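Local structure of proton-dependent oligopeptide transporter family protein (Xanthomonas campestris, 6EI3) at residues Q221-L226 against W269-R273; S232-A236 against L258-I263; V292-F296 against F436-T440. The protein probably transports small peptides across the membrane by coupling their uptake to proton movement, as a POT-family member of the major facilitator superfamily, captured here in an auto-inhibited state. One frame throughout, in Å; residues are numbered along the deposited sequence.

Interaction 1: residues Q221-L226 against W269-R273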
ATOM      1  N   GLN A 221      14.824 -17.904 -34.359  1.00 94.19           N
ATOM      2  CA  GLN A 221      15.035 -17.235 -33.077  1.00 91.58           C
ATOM      3  C   GLN A 221      14.732 -18.105 -31.856  1.00 93.50           C
ATOM      4  O   GLN A 221      15.581 -18.227 -30.969  1.00 93.74           O
ATOM      5  CB  GLN A 221      14.215 -15.931 -33.008  1.00 91.26           C
ATOM      6  CG  GLN A 221      14.860 -14.740 -33.702  1.00113.19           C
ATOM      7  CD  GLN A 221      13.864 -13.635 -33.947  1.00135.16           C
ATOM      8  OE1 GLN A 221      13.435 -12.931 -33.027  1.00128.51           O
ATOM      9  NE2 GLN A 221      13.472 -13.458 -35.200  1.00131.87           N
ATOM     10  N   GLY A 222      13.518 -18.655 -31.799  1.00 87.28           N
ATOM     11  CA  GLY A 222      13.022 -19.415 -30.654  1.00 84.46           C
ATOM     12  C   GLY A 222      12.202 -18.506 -29.758  1.00 82.24           C
ATOM     13  O   GLY A 222      11.675 -17.500 -30.237  1.00 80.88           O
ATOM     14  N   ARG A 223      12.065 -18.847 -28.458  1.00 74.94           N
ATOM     15  CA  ARG A 223      11.290 -18.037 -27.503  1.00 71.29           C
ATOM     16  C   ARG A 223      12.038 -17.854 -26.150  1.00 71.65           C
ATOM     17  O   ARG A 223      11.707 -18.535 -25.175  1.00 69.39           O
ATOM     18  CB  ARG A 223       9.865 -18.606 -27.284  1.00 69.84           C
ATOM     19  CG  ARG A 223       9.036 -18.860 -28.542  1.00 76.00           C
ATOM     20  CD  ARG A 223       8.366 -20.216 -28.457  1.00 80.25           C
ATOM     21  NE  ARG A 223       6.907 -20.112 -28.379  1.00 77.47           N
ATOM     22  CZ  ARG A 223       6.108 -21.085 -27.951  1.00 80.70           C
ATOM     23  NH1 ARG A 223       6.618 -22.228 -27.511  1.00 68.18           N
ATOM     24  NH2 ARG A 223       4.795 -20.911 -27.931  1.00 60.48           N
ATOM     25  N   PRO A 224      13.049 -16.951 -26.055  1.00 67.54           N
ATOM     26  CA  PRO A 224      13.766 -16.799 -24.776  1.00 66.29           C
ATOM     27  C   PRO A 224      12.970 -16.059 -23.692  1.00 68.91           C
ATOM     28  O   PRO A 224      13.268 -16.213 -22.504  1.00 67.77           O
ATOM     29  CB  PRO A 224      15.059 -16.085 -25.167  1.00 68.72           C
ATOM     30  CG  PRO A 224      14.729 -15.356 -26.405  1.00 73.71           C
ATOM     31  CD  PRO A 224      13.591 -16.048 -27.092  1.00 69.70           C
ATOM     32  N   GLY A 225      11.961 -15.295 -24.108  1.00 64.80           N
ATOM     33  CA  GLY A 225      11.070 -14.572 -23.205  1.00 62.90           C
ATOM     34  C   GLY A 225      10.127 -15.520 -22.490  1.00 66.94           C
ATOM     35  O   GLY A 225       9.886 -15.365 -21.288  1.00 64.22           O
ATOM     36  N   LEU A 226       9.610 -16.537 -23.226  1.00 65.73           N
ATOM     37  CA  LEU A 226       8.738 -17.578 -22.666  1.00 65.82           C
ATOM     38  C   LEU A 226       9.576 -18.448 -21.719  1.00 68.87           C
ATOM     39  O   LEU A 226       9.071 -18.861 -20.674  1.00 68.13           O
ATOM     40  CB  LEU A 226       8.132 -18.467 -23.773  1.00 67.69           C
ATOM     41  CG  LEU A 226       6.635 -18.859 -23.694  1.00 71.81           C
ATOM     42  CD1 LEU A 226       6.337 -20.008 -24.637  1.00 73.50           C
ATOM     43  CD2 LEU A 226       6.191 -19.265 -22.292  1.00 73.02           C
ATOM     44  N   TRP A 269      10.848  -8.812 -23.844  1.00 62.03           N
ATOM     45  CA  TRP A 269      11.736  -9.465 -24.811  1.00 64.04           C
ATOM     46  C   TRP A 269      11.063  -9.735 -26.159  1.00 65.27           C
ATOM     47  O   TRP A 269      11.687  -9.525 -27.200  1.00 66.83           O
ATOM     48  CB  TRP A 269      12.214 -10.813 -24.243  1.00 64.67           C
ATOM     49  CG  TRP A 269      13.564 -10.816 -23.593  1.00 67.00           C
ATOM     50  CD1 TRP A 269      13.851 -10.479 -22.303  1.00 69.11           C
ATOM     51  CD2 TRP A 269      14.781 -11.314 -24.159  1.00 68.97           C
ATOM     52  NE1 TRP A 269      15.184 -10.697 -22.042  1.00 69.96           N
ATOM     53  CE2 TRP A 269      15.780 -11.207 -23.164  1.00 73.22           C
ATOM     54  CE3 TRP A 269      15.138 -11.807 -25.424  1.00 72.04           C
ATOM     55  CZ2 TRP A 269      17.110 -11.585 -23.393  1.00 74.11           C
ATOM     56  CZ3 TRP A 269      16.454 -12.178 -25.647  1.00 75.26           C
ATOM     57  CH2 TRP A 269      17.423 -12.062 -24.641  1.00 75.65           C
ATOM     58  N   GLN A 270       9.812 -10.240 -26.134  1.00 57.85           N
ATOM     59  CA  GLN A 270       9.057 -10.676 -27.311  1.00 57.32           C
ATOM     60  C   GLN A 270       7.799  -9.854 -27.621  1.00 57.75           C
ATOM     61  O   GLN A 270       6.955 -10.328 -28.380  1.00 57.43           O
ATOM     62  CB  GLN A 270       8.632 -12.148 -27.111  1.00 58.82           C
ATOM     63  CG  GLN A 270       9.752 -13.166 -27.038  1.00 64.44           C
ATOM     64  CD  GLN A 270       9.276 -14.562 -26.676  1.00 69.13           C
ATOM     65  OE1 GLN A 270      10.040 -15.360 -26.150  1.00 59.45           O
ATOM     66  NE2 GLN A 270       8.015 -14.903 -26.937  1.00 55.60           N
ATOM     67  N   LEU A 271       7.653  -8.647 -27.046  1.00 52.38           N
ATOM     68  CA  LEU A 271       6.461  -7.820 -27.252  1.00 50.72           C
ATOM     69  C   LEU A 271       6.233  -7.426 -28.721  1.00 56.27           C
ATOM     70  O   LEU A 271       5.077  -7.332 -29.148  1.00 55.91           O
ATOM     71  CB  LEU A 271       6.465  -6.588 -26.327  1.00 48.72           C
ATOM     72  CG  LEU A 271       5.232  -5.698 -26.353  1.00 52.00           C
ATOM     73  CD1 LEU A 271       3.954  -6.467 -26.020  1.00 51.54           C
ATOM     74  CD2 LEU A 271       5.406  -4.543 -25.443  1.00 52.46           C
ATOM     75  N   GLU A 272       7.314  -7.236 -29.493  1.00 54.31           N
ATOM     76  CA  GLU A 272       7.202  -6.893 -30.915  1.00 56.26           C
ATOM     77  C   GLU A 272       6.529  -7.995 -31.750  1.00 63.17           C
ATOM     78  O   GLU A 272       5.942  -7.678 -32.779  1.00 63.98           O
ATOM     79  CB  GLU A 272       8.557  -6.473 -31.518  1.00 58.49           C
ATOM     80  CG  GLU A 272       9.068  -5.134 -30.998  1.00 66.55           C
ATOM     81  CD  GLU A 272       8.162  -3.936 -31.219  1.00 84.17           C
ATOM     82  OE1 GLU A 272       7.815  -3.657 -32.390  1.00 77.23           O
ATOM     83  OE2 GLU A 272       7.803  -3.271 -30.221  1.00 74.76           O
ATOM     84  N   ARG A 273       6.543  -9.267 -31.275  1.00 60.66           N
ATOM     85  CA  ARG A 273       5.910 -10.410 -31.972  1.00 61.68           C
ATOM     86  C   ARG A 273       4.362 -10.385 -31.875  1.00 65.15           C
ATOM     87  O   ARG A 273       3.696 -11.238 -32.471  1.00 65.31           O
ATOM     88  CB  ARG A 273       6.447 -11.749 -31.444  1.00 60.83           C
ATOM     89  CG  ARG A 273       7.959 -11.902 -31.474  1.00 64.68           C
ATOM     90  CD  ARG A 273       8.327 -13.217 -30.842  1.00 65.06           C
ATOM     91  NE  ARG A 273       9.772 -13.421 -30.762  1.00 66.96           N
ATOM     92  CZ  ARG A 273      10.336 -14.593 -30.492  1.00 75.84           C
ATOM     93  NH1 ARG A 273       9.584 -15.674 -30.307  1.00 57.94           N
ATOM     94  NH2 ARG A 273      11.657 -14.702 -30.431  1.00 60.95           N
TER
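Gly225 and Trp269 bring their backbones together, CA to CA 5.4 Å, where the chain enters helix 224-239 and leaves helix 248-270. These two helices form a helical hairpin, consistent with the extra pair inserted between the two bundles of bacterial POT transporters. Arg223 holds the N-cap position. The extended side chain of Gln270 reaches across to the first turn. Its OE1 accepts from Leu226 N at 3.2 Å, from above the amide plane, and weakly from Gly225 N at 2.8 Å. NE2 of the same amide bonds to Leu214 O and Ala213 O, which fixes the rotation of the group. Arg273 reaches the loop just before the helix. Its side chain is extended from CG to NE, and it grips Gly222 O end-on, with NH1 and NH2 each 2.8 Å from that oxygen. The oxygen lies almost in the guanidinium plane, and both bonds are bent, with N-H...O angles of 142° and 141°. NH1 also bonds to Ala216 O. Gln270 CG lies over one face of this guanidinium. Beside these polar contacts, the side chains of Trp269 and Pro224 cross at about a right angle. Pro224 CG sits 3.7 Å from both CE3 and CZ3 of the Trp269 indole.

Interaction 2: residues S232-A236 against L258-I263; sequences SVLLA and LLLAGI. With 78M ((2S)-2,3-dihydroxypropyl(7Z)-pentadec-7-enoate), chain O.
Leu258 O takes the helical bond from Gly262 N at 2.9 Å, and Ser232 CB rests 3.5 Å from the same oxygen. Ser232 enters as a knob into a hole formed by Leu258, Leu259, Gly262 and Ile263. Gly262 has no side chain, and this lets Ser232 CB come within 3.6 Å of Gly262 CA. The hydroxyl takes the position between the backbone N and the carbonyl carbon (chi1 82°) and bonds to Ala229 O in its own helix. Segments 232-236 and 258-263, from the two arms of a helical hairpin, run antiparallel at 170°. Their axes approach to 8.5 Å, a close spacing that suits the serine-glycine pair. Leucines close both flanks of the knob. Leu259 sends CD2 obliquely across Val233, 3.7 Å from its CG2. Its CG meets Ala236 CB at 3.8 Å. On the other flank, Leu258 CD1 touches the backbone of the facing helix, 3.6 Å from Leu235 O, and also meets Leu235 CB. Ala261, next to Gly262, lines a lipid pocket, where its CA lies 3.7 Å from C5 of the bound monoacylglycerol 78M.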
ATOM      1  N   SER A 232      10.962 -18.384 -14.165  1.00 48.41           N
ATOM      2  CA  SER A 232      10.443 -17.575 -13.053  1.00 46.12           C
ATOM      3  C   SER A 232       9.313 -18.305 -12.327  1.00 51.70           C
ATOM      4  O   SER A 232       9.211 -18.177 -11.106  1.00 51.10           O
ATOM      5  CB  SER A 232       9.989 -16.195 -13.530  1.00 45.83           C
ATOM      6  OG  SER A 232       8.684 -16.188 -14.089  1.00 45.94           O
ATOM      7  N   VAL A 233       8.484 -19.088 -13.076  1.00 49.73           N
ATOM      8  CA  VAL A 233       7.387 -19.896 -12.517  1.00 49.74           C
ATOM      9  C   VAL A 233       8.002 -20.998 -11.634  1.00 53.75           C
ATOM     10  O   VAL A 233       7.498 -21.266 -10.542  1.00 53.56           O
ATOM     11  CB  VAL A 233       6.445 -20.469 -13.623  1.00 54.87           C
ATOM     12  CG1 VAL A 233       5.472 -21.512 -13.072  1.00 54.90           C
ATOM     13  CG2 VAL A 233       5.678 -19.364 -14.334  1.00 53.86           C
ATOM     14  N   LEU A 234       9.116 -21.588 -12.092  1.00 51.29           N
ATOM     15  CA  LEU A 234       9.846 -22.644 -11.384  1.00 52.01           C
ATOM     16  C   LEU A 234      10.537 -22.119 -10.136  1.00 54.45           C
ATOM     17  O   LEU A 234      10.507 -22.794  -9.105  1.00 52.81           O
ATOM     18  CB  LEU A 234      10.850 -23.339 -12.317  1.00 53.95           C
ATOM     19  CG  LEU A 234      10.406 -24.653 -12.978  1.00 60.00           C
ATOM     20  CD1 LEU A 234       9.087 -24.497 -13.749  1.00 60.04           C
ATOM     21  CD2 LEU A 234      11.472 -25.148 -13.928  1.00 63.61           C
ATOM     22  N   LEU A 235      11.140 -20.911 -10.222  1.00 51.44           N
ATOM     23  CA  LEU A 235      11.789 -20.253  -9.084  1.00 51.28           C
ATOM     24  C   LEU A 235      10.739 -19.813  -8.057  1.00 52.79           C
ATOM     25  O   LEU A 235      11.006 -19.886  -6.861  1.00 51.94           O
ATOM     26  CB  LEU A 235      12.647 -19.057  -9.523  1.00 51.65           C
ATOM     27  CG  LEU A 235      13.946 -19.375 -10.283  1.00 58.25           C
ATOM     28  CD1 LEU A 235      14.456 -18.136 -11.019  1.00 58.34           C
ATOM     29  CD2 LEU A 235      15.024 -19.946  -9.356  1.00 60.45           C
ATOM     30  N   ALA A 236       9.537 -19.396  -8.529  1.00 48.54           N
ATOM     31  CA  ALA A 236       8.400 -19.014  -7.681  1.00 46.47           C
ATOM     32  C   ALA A 236       7.920 -20.238  -6.892  1.00 50.97           C
ATOM     33  O   ALA A 236       7.641 -20.121  -5.701  1.00 48.17           O
ATOM     34  CB  ALA A 236       7.264 -18.474  -8.529  1.00 46.22           C
ATOM     35  N   LEU A 258       9.169 -12.720  -8.226  1.00 38.48           N
ATOM     36  CA  LEU A 258       9.787 -13.537  -9.274  1.00 38.70           C
ATOM     37  C   LEU A 258       8.876 -13.625 -10.490  1.00 41.96           C
ATOM     38  O   LEU A 258       9.347 -13.385 -11.608  1.00 44.25           O
ATOM     39  CB  LEU A 258      10.152 -14.947  -8.753  1.00 39.44           C
ATOM     40  CG  LEU A 258      11.402 -15.024  -7.863  1.00 44.25           C
ATOM     41  CD1 LEU A 258      11.465 -16.345  -7.139  1.00 44.92           C
ATOM     42  CD2 LEU A 258      12.693 -14.833  -8.674  1.00 47.73           C
ATOM     43  N   LEU A 259       7.569 -13.894 -10.279  1.00 36.49           N
ATOM     44  CA  LEU A 259       6.594 -13.960 -11.375  1.00 37.87           C
ATOM     45  C   LEU A 259       6.452 -12.630 -12.114  1.00 43.15           C
ATOM     46  O   LEU A 259       6.299 -12.636 -13.337  1.00 42.25           O
ATOM     47  CB  LEU A 259       5.214 -14.444 -10.900  1.00 37.63           C
ATOM     48  CG  LEU A 259       5.125 -15.906 -10.424  1.00 42.91           C
ATOM     49  CD1 LEU A 259       3.856 -16.128  -9.592  1.00 41.83           C
ATOM     50  CD2 LEU A 259       5.225 -16.895 -11.594  1.00 45.46           C
ATOM     51  N   LEU A 260       6.505 -11.489 -11.377  1.00 39.19           N
ATOM     52  CA  LEU A 260       6.399 -10.166 -11.996  1.00 38.49           C
ATOM     53  C   LEU A 260       7.625  -9.857 -12.865  1.00 42.86           C
ATOM     54  O   LEU A 260       7.474  -9.383 -13.987  1.00 42.20           O
ATOM     55  CB  LEU A 260       6.181  -9.058 -10.933  1.00 36.98           C
ATOM     56  CG  LEU A 260       4.813  -9.045 -10.224  1.00 40.62           C
ATOM     57  CD1 LEU A 260       4.846  -8.163  -8.978  1.00 39.60           C
ATOM     58  CD2 LEU A 260       3.683  -8.604 -11.170  1.00 42.38           C
ATOM     59  N   ALA A 261       8.829 -10.144 -12.354  1.00 40.75           N
ATOM     60  CA  ALA A 261      10.067  -9.883 -13.075  1.00 42.61           C
ATOM     61  C   ALA A 261      10.248 -10.775 -14.312  1.00 48.26           C
ATOM     62  O   ALA A 261      10.572 -10.263 -15.387  1.00 48.74           O
ATOM     63  CB  ALA A 261      11.260 -10.010 -12.138  1.00 43.91           C
ATOM     64  N   GLY A 262      10.022 -12.079 -14.149  1.00 44.90           N
ATOM     65  CA  GLY A 262      10.175 -13.069 -15.213  1.00 45.71           C
ATOM     66  C   GLY A 262       9.166 -12.945 -16.335  1.00 49.33           C
ATOM     67  O   GLY A 262       9.560 -12.877 -17.502  1.00 49.46           O
ATOM     68  N   ILE A 263       7.852 -12.913 -15.995  1.00 45.42           N
ATOM     69  CA  ILE A 263       6.780 -12.779 -16.992  1.00 45.25           C
ATOM     70  C   ILE A 263       6.841 -11.374 -17.633  1.00 48.89           C
ATOM     71  O   ILE A 263       6.796 -11.278 -18.861  1.00 48.76           O
ATOM     72  CB  ILE A 263       5.379 -13.184 -16.434  1.00 47.81           C
ATOM     73  CG1 ILE A 263       5.376 -14.675 -15.977  1.00 49.14           C
ATOM     74  CG2 ILE A 263       4.251 -12.929 -17.458  1.00 48.62           C
ATOM     75  CD1 ILE A 263       4.385 -15.040 -14.869  1.00 51.58           C
TER
HETATM   76  O21 78M O 614      12.567   0.554 -19.608  1.00 83.47           O
HETATM   77  C20 78M O 614      11.679  -0.544 -19.739  1.00 84.03           C
HETATM   78  C18 78M O 614      12.207  -1.764 -19.022  1.00 85.43           C
HETATM   79  O19 78M O 614      13.490  -2.123 -19.542  1.00 87.76           O
HETATM   80  C17 78M O 614      11.270  -2.942 -19.121  1.00 86.92           C
HETATM   81  O2  78M O 614      11.652  -3.843 -18.055  1.00 88.32           O
HETATM   82  C1  78M O 614      10.800  -4.819 -17.719  1.00 89.09           C
HETATM   83  O1  78M O 614       9.812  -5.100 -18.349  1.00 89.50           O
HETATM   84  C2  78M O 614      11.229  -5.505 -16.455  1.00 89.28           C
HETATM   85  C3  78M O 614      10.220  -5.363 -15.323  1.00 88.35           C
HETATM   86  C4  78M O 614      10.874  -5.129 -13.968  1.00 88.15           C
HETATM   87  C5  78M O 614      10.662  -6.242 -12.955  1.00 88.50           C
HETATM   88  C6  78M O 614       9.301  -6.218 -12.247  1.00 88.16           C
HETATM   89  C7  78M O 614       9.399  -5.708 -10.845  1.00 87.45           C
HETATM   90  C8  78M O 614       9.249  -6.408  -9.734  1.00 86.93           C
HETATM   91  C9  78M O 614       9.357  -5.878  -8.333  1.00 85.51           C
HETATM   92  C10 78M O 614      10.800  -5.940  -7.824  1.00 86.00           C
HETATM   93  C11 78M O 614      11.291  -4.670  -7.151  1.00 84.24           C
HETATM   94  C12 78M O 614      12.788  -4.440  -7.322  1.00 83.89           C
HETATM   95  C13 78M O 614      13.311  -3.101  -6.816  1.00 81.29           C
HETATM   96  C15 78M O 614      14.335  -1.825  -4.907  1.00 77.48           C
HETATM   97  C14 78M O 614      13.536  -3.031  -5.316  1.00 78.32           C

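Interaction 3: residues V292-F296 against F436-T440; sequences VLVIF and FWYLT. With 78M ((2S)-2,3-dihydroxypropyl(7Z)-pentadec-7-enoate), chain O.
Phe296 fills the space between helix 281-306 and helix 430-456 and meets Phe436, Trp437 and Thr440. Segments 292-296 and 436-440 run nearly parallel, at 19°, and their axes come no closer than 10.1 Å. That spacing leaves room for whole rings. The tight part surrounds the Phe296 ring. Trp437 points the edge of its six-membered ring at one face of Phe296 in an edge-to-face pair, with centroids 4.8 Å apart and planes at 58°. Val292 CG1 covers the opposite face from within its own helix. Phe436 CB abuts the ring edge, 3.6 Å from Phe296 CD2. Thr440 packs at the base of the side chain, OG1 3.4 Å from Phe296 CB, and its CG2 touches Phe296 O. Trp437 also makes an edge-to-face pair with Phe303, so the aromatic cluster continues along helix 281-306. The looser side is carried by Leu293 and the partly exposed Phe436. Leu293 lays CD1 over the Phe436 ring, 3.9 Å from its centroid, in a CH-pi contact; its chi1 of 178° turns the branch that way. Its CD2 turns to the lipid tail, 3.9 Å from C6 of 78M. Val294 lines the same lipid pocket. Thr440 OG1 donates to Phe436 O at 2.8 Å, within its own helix. The buried hydroxyl thus has a partner without calling on the facing helix, and dispersion and ring contacts join the two segments.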
ATOM      1  N   VAL A 292       5.997   1.443 -16.798  1.00 39.59           N
ATOM      2  CA  VAL A 292       5.330   1.852 -15.549  1.00 38.38           C
ATOM      3  C   VAL A 292       5.672   0.877 -14.429  1.00 41.48           C
ATOM      4  O   VAL A 292       5.949   1.306 -13.304  1.00 41.59           O
ATOM      5  CB  VAL A 292       3.794   2.020 -15.746  1.00 41.95           C
ATOM      6  CG1 VAL A 292       3.022   1.869 -14.430  1.00 41.10           C
ATOM      7  CG2 VAL A 292       3.478   3.350 -16.406  1.00 41.87           C
ATOM      8  N   LEU A 293       5.662  -0.430 -14.736  1.00 38.15           N
ATOM      9  CA  LEU A 293       5.996  -1.491 -13.792  1.00 37.82           C
ATOM     10  C   LEU A 293       7.413  -1.285 -13.231  1.00 40.66           C
ATOM     11  O   LEU A 293       7.615  -1.502 -12.033  1.00 40.54           O
ATOM     12  CB  LEU A 293       5.816  -2.896 -14.434  1.00 38.99           C
ATOM     13  CG  LEU A 293       6.177  -4.140 -13.573  1.00 44.63           C
ATOM     14  CD1 LEU A 293       5.278  -4.278 -12.342  1.00 43.72           C
ATOM     15  CD2 LEU A 293       6.118  -5.420 -14.402  1.00 50.02           C
ATOM     16  N   VAL A 294       8.370  -0.814 -14.075  1.00 35.67           N
ATOM     17  CA  VAL A 294       9.736  -0.513 -13.629  1.00 34.87           C
ATOM     18  C   VAL A 294       9.725   0.688 -12.662  1.00 36.05           C
ATOM     19  O   VAL A 294      10.318   0.596 -11.584  1.00 35.39           O
ATOM     20  CB  VAL A 294      10.751  -0.348 -14.787  1.00 39.56           C
ATOM     21  CG1 VAL A 294      12.137   0.018 -14.255  1.00 39.48           C
ATOM     22  CG2 VAL A 294      10.832  -1.631 -15.606  1.00 40.55           C
ATOM     23  N   ILE A 295       9.036   1.788 -13.038  1.00 30.53           N
ATOM     24  CA  ILE A 295       8.876   2.979 -12.193  1.00 29.63           C
ATOM     25  C   ILE A 295       8.268   2.563 -10.829  1.00 31.91           C
ATOM     26  O   ILE A 295       8.803   2.945  -9.782  1.00 30.42           O
ATOM     27  CB  ILE A 295       8.050   4.062 -12.953  1.00 32.21           C
ATOM     28  CG1 ILE A 295       8.927   4.743 -14.017  1.00 34.10           C
ATOM     29  CG2 ILE A 295       7.451   5.108 -12.017  1.00 30.11           C
ATOM     30  CD1 ILE A 295       8.246   5.015 -15.338  1.00 41.37           C
ATOM     31  N   PHE A 296       7.184   1.748 -10.853  1.00 28.83           N
ATOM     32  CA  PHE A 296       6.519   1.235  -9.638  1.00 28.27           C
ATOM     33  C   PHE A 296       7.457   0.373  -8.785  1.00 32.45           C
ATOM     34  O   PHE A 296       7.471   0.529  -7.574  1.00 31.90           O
ATOM     35  CB  PHE A 296       5.226   0.455  -9.972  1.00 29.61           C
ATOM     36  CG  PHE A 296       3.998   1.276 -10.334  1.00 30.12           C
ATOM     37  CD1 PHE A 296       4.077   2.663 -10.481  1.00 31.23           C
ATOM     38  CD2 PHE A 296       2.768   0.663 -10.531  1.00 30.46           C
ATOM     39  CE1 PHE A 296       2.947   3.413 -10.834  1.00 30.94           C
ATOM     40  CE2 PHE A 296       1.642   1.415 -10.890  1.00 32.31           C
ATOM     41  CZ  PHE A 296       1.739   2.781 -11.034  1.00 29.70           C
ATOM     42  N   PHE A 436      -1.128  -2.987 -10.266  1.00 32.55           N
ATOM     43  CA  PHE A 436       0.320  -2.853 -10.090  1.00 32.74           C
ATOM     44  C   PHE A 436       0.664  -1.890  -8.961  1.00 33.25           C
ATOM     45  O   PHE A 436       1.689  -2.091  -8.304  1.00 33.04           O
ATOM     46  CB  PHE A 436       1.014  -2.385 -11.384  1.00 36.30           C
ATOM     47  CG  PHE A 436       1.291  -3.389 -12.487  1.00 40.64           C
ATOM     48  CD1 PHE A 436       1.013  -4.742 -12.313  1.00 44.13           C
ATOM     49  CD2 PHE A 436       1.842  -2.976 -13.702  1.00 45.49           C
ATOM     50  CE1 PHE A 436       1.237  -5.661 -13.345  1.00 46.85           C
ATOM     51  CE2 PHE A 436       2.081  -3.899 -14.735  1.00 49.86           C
ATOM     52  CZ  PHE A 436       1.782  -5.235 -14.546  1.00 48.24           C
ATOM     53  N   TRP A 437      -0.146  -0.815  -8.782  1.00 27.60           N
ATOM     54  CA  TRP A 437       0.052   0.176  -7.706  1.00 27.20           C
ATOM     55  C   TRP A 437      -0.190  -0.472  -6.345  1.00 28.66           C
ATOM     56  O   TRP A 437       0.605  -0.271  -5.434  1.00 26.75           O
ATOM     57  CB  TRP A 437      -0.836   1.423  -7.891  1.00 25.47           C
ATOM     58  CG  TRP A 437      -0.524   2.549  -6.937  1.00 26.48           C
ATOM     59  CD1 TRP A 437      -1.385   3.127  -6.046  1.00 28.97           C
ATOM     60  CD2 TRP A 437       0.715   3.274  -6.824  1.00 26.52           C
ATOM     61  NE1 TRP A 437      -0.765   4.175  -5.397  1.00 27.68           N
ATOM     62  CE2 TRP A 437       0.527   4.281  -5.849  1.00 29.70           C
ATOM     63  CE3 TRP A 437       1.968   3.184  -7.468  1.00 28.87           C
ATOM     64  CZ2 TRP A 437       1.556   5.151  -5.463  1.00 29.22           C
ATOM     65  CZ3 TRP A 437       2.980   4.059  -7.094  1.00 29.98           C
ATOM     66  CH2 TRP A 437       2.766   5.031  -6.108  1.00 29.91           C
ATOM     67  N   TYR A 438      -1.259  -1.284  -6.213  1.00 25.20           N
ATOM     68  CA  TYR A 438      -1.525  -2.006  -4.961  1.00 25.05           C
ATOM     69  C   TYR A 438      -0.374  -2.960  -4.645  1.00 27.89           C
ATOM     70  O   TYR A 438       0.072  -3.015  -3.508  1.00 27.69           O
ATOM     71  CB  TYR A 438      -2.835  -2.803  -5.039  1.00 26.78           C
ATOM     72  CG  TYR A 438      -4.068  -1.942  -5.142  1.00 28.74           C
ATOM     73  CD1 TYR A 438      -4.192  -0.776  -4.391  1.00 30.33           C
ATOM     74  CD2 TYR A 438      -5.137  -2.318  -5.946  1.00 29.72           C
ATOM     75  CE1 TYR A 438      -5.334   0.020  -4.479  1.00 32.99           C
ATOM     76  CE2 TYR A 438      -6.291  -1.539  -6.024  1.00 30.29           C
ATOM     77  CZ  TYR A 438      -6.384  -0.371  -5.292  1.00 39.16           C
ATOM     78  OH  TYR A 438      -7.528   0.388  -5.348  1.00 44.97           O
ATOM     79  N   LEU A 439       0.134  -3.657  -5.661  1.00 24.39           N
ATOM     80  CA  LEU A 439       1.256  -4.570  -5.497  1.00 25.66           C
ATOM     81  C   LEU A 439       2.549  -3.841  -5.097  1.00 29.30           C
ATOM     82  O   LEU A 439       3.425  -4.475  -4.529  1.00 29.38           O
ATOM     83  CB  LEU A 439       1.474  -5.439  -6.754  1.00 26.78           C
ATOM     84  CG  LEU A 439       0.346  -6.430  -7.096  1.00 32.96           C
ATOM     85  CD1 LEU A 439       0.651  -7.161  -8.411  1.00 33.16           C
ATOM     86  CD2 LEU A 439       0.089  -7.434  -5.950  1.00 37.41           C
ATOM     87  N   THR A 440       2.669  -2.529  -5.411  1.00 25.54           N
ATOM     88  CA  THR A 440       3.818  -1.689  -5.044  1.00 25.49           C
ATOM     89  C   THR A 440       3.911  -1.617  -3.511  1.00 27.37           C
ATOM     90  O   THR A 440       5.002  -1.768  -2.964  1.00 27.13           O
ATOM     91  CB  THR A 440       3.746  -0.331  -5.770  1.00 31.34           C
ATOM     92  OG1 THR A 440       3.699  -0.592  -7.164  1.00 28.22           O
ATOM     93  CG2 THR A 440       4.937   0.555  -5.500  1.00 30.74           C
TER
HETATM   94  O21 78M O 614      12.567   0.554 -19.608  1.00 83.47           O
HETATM   95  C20 78M O 614      11.679  -0.544 -19.739  1.00 84.03           C
HETATM   96  C18 78M O 614      12.207  -1.764 -19.022  1.00 85.43           C
HETATM   97  O19 78M O 614      13.490  -2.123 -19.542  1.00 87.76           O
HETATM   98  C17 78M O 614      11.270  -2.942 -19.121  1.00 86.92           C
HETATM   99  O2  78M O 614      11.652  -3.843 -18.055  1.00 88.32           O
HETATM  100  C1  78M O 614      10.800  -4.819 -17.719  1.00 89.09           C
HETATM  101  O1  78M O 614       9.812  -5.100 -18.349  1.00 89.50           O
HETATM  102  C2  78M O 614      11.229  -5.505 -16.455  1.00 89.28           C
HETATM  103  C3  78M O 614      10.220  -5.363 -15.323  1.00 88.35           C
HETATM  104  C4  78M O 614      10.874  -5.129 -13.968  1.00 88.15           C
HETATM  105  C5  78M O 614      10.662  -6.242 -12.955  1.00 88.50           C
HETATM  106  C6  78M O 614       9.301  -6.218 -12.247  1.00 88.16           C
HETATM  107  C7  78M O 614       9.399  -5.708 -10.845  1.00 87.45           C
HETATM  108  C8  78M O 614       9.249  -6.408  -9.734  1.00 86.93           C
HETATM  109  C9  78M O 614       9.357  -5.878  -8.333  1.00 85.51           C
HETATM  110  C10 78M O 614      10.800  -5.940  -7.824  1.00 86.00           C
HETATM  111  C11 78M O 614      11.291  -4.670  -7.151  1.00 84.24           C
HETATM  112  C12 78M O 614      12.788  -4.440  -7.322  1.00 83.89           C
HETATM  113  C13 78M O 614      13.311  -3.101  -6.816  1.00 81.29           C
HETATM  114  C15 78M O 614      14.335  -1.825  -4.907  1.00 77.48           C
HETATM  115  C14 78M O 614      13.536  -3.031  -5.316  1.00 78.32           C

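Interactions 1 and 2 hold the same two helices, 224-239 and 248-270, with centres 16 Å apart. Interaction 1 closes the open end of this hairpin, far from the centre of the chain, and relies on polar side-chain-to-backbone bonds. Interaction 2 joins the arms further along by small residues and leucines; it is partly buried, with Leu235 on the surface. Interaction 3 is the most central and most buried of the three, and it is largely aromatic. It pairs two other helices, one of which, 281-306, follows the hairpin in the chain. Interactions 2 and 3 touch lightly, Leu260 O to Leu293 CD2 at 4.2 Å. Both also border one 78M molecule, which Tyr493 holds through a hydrogen bond.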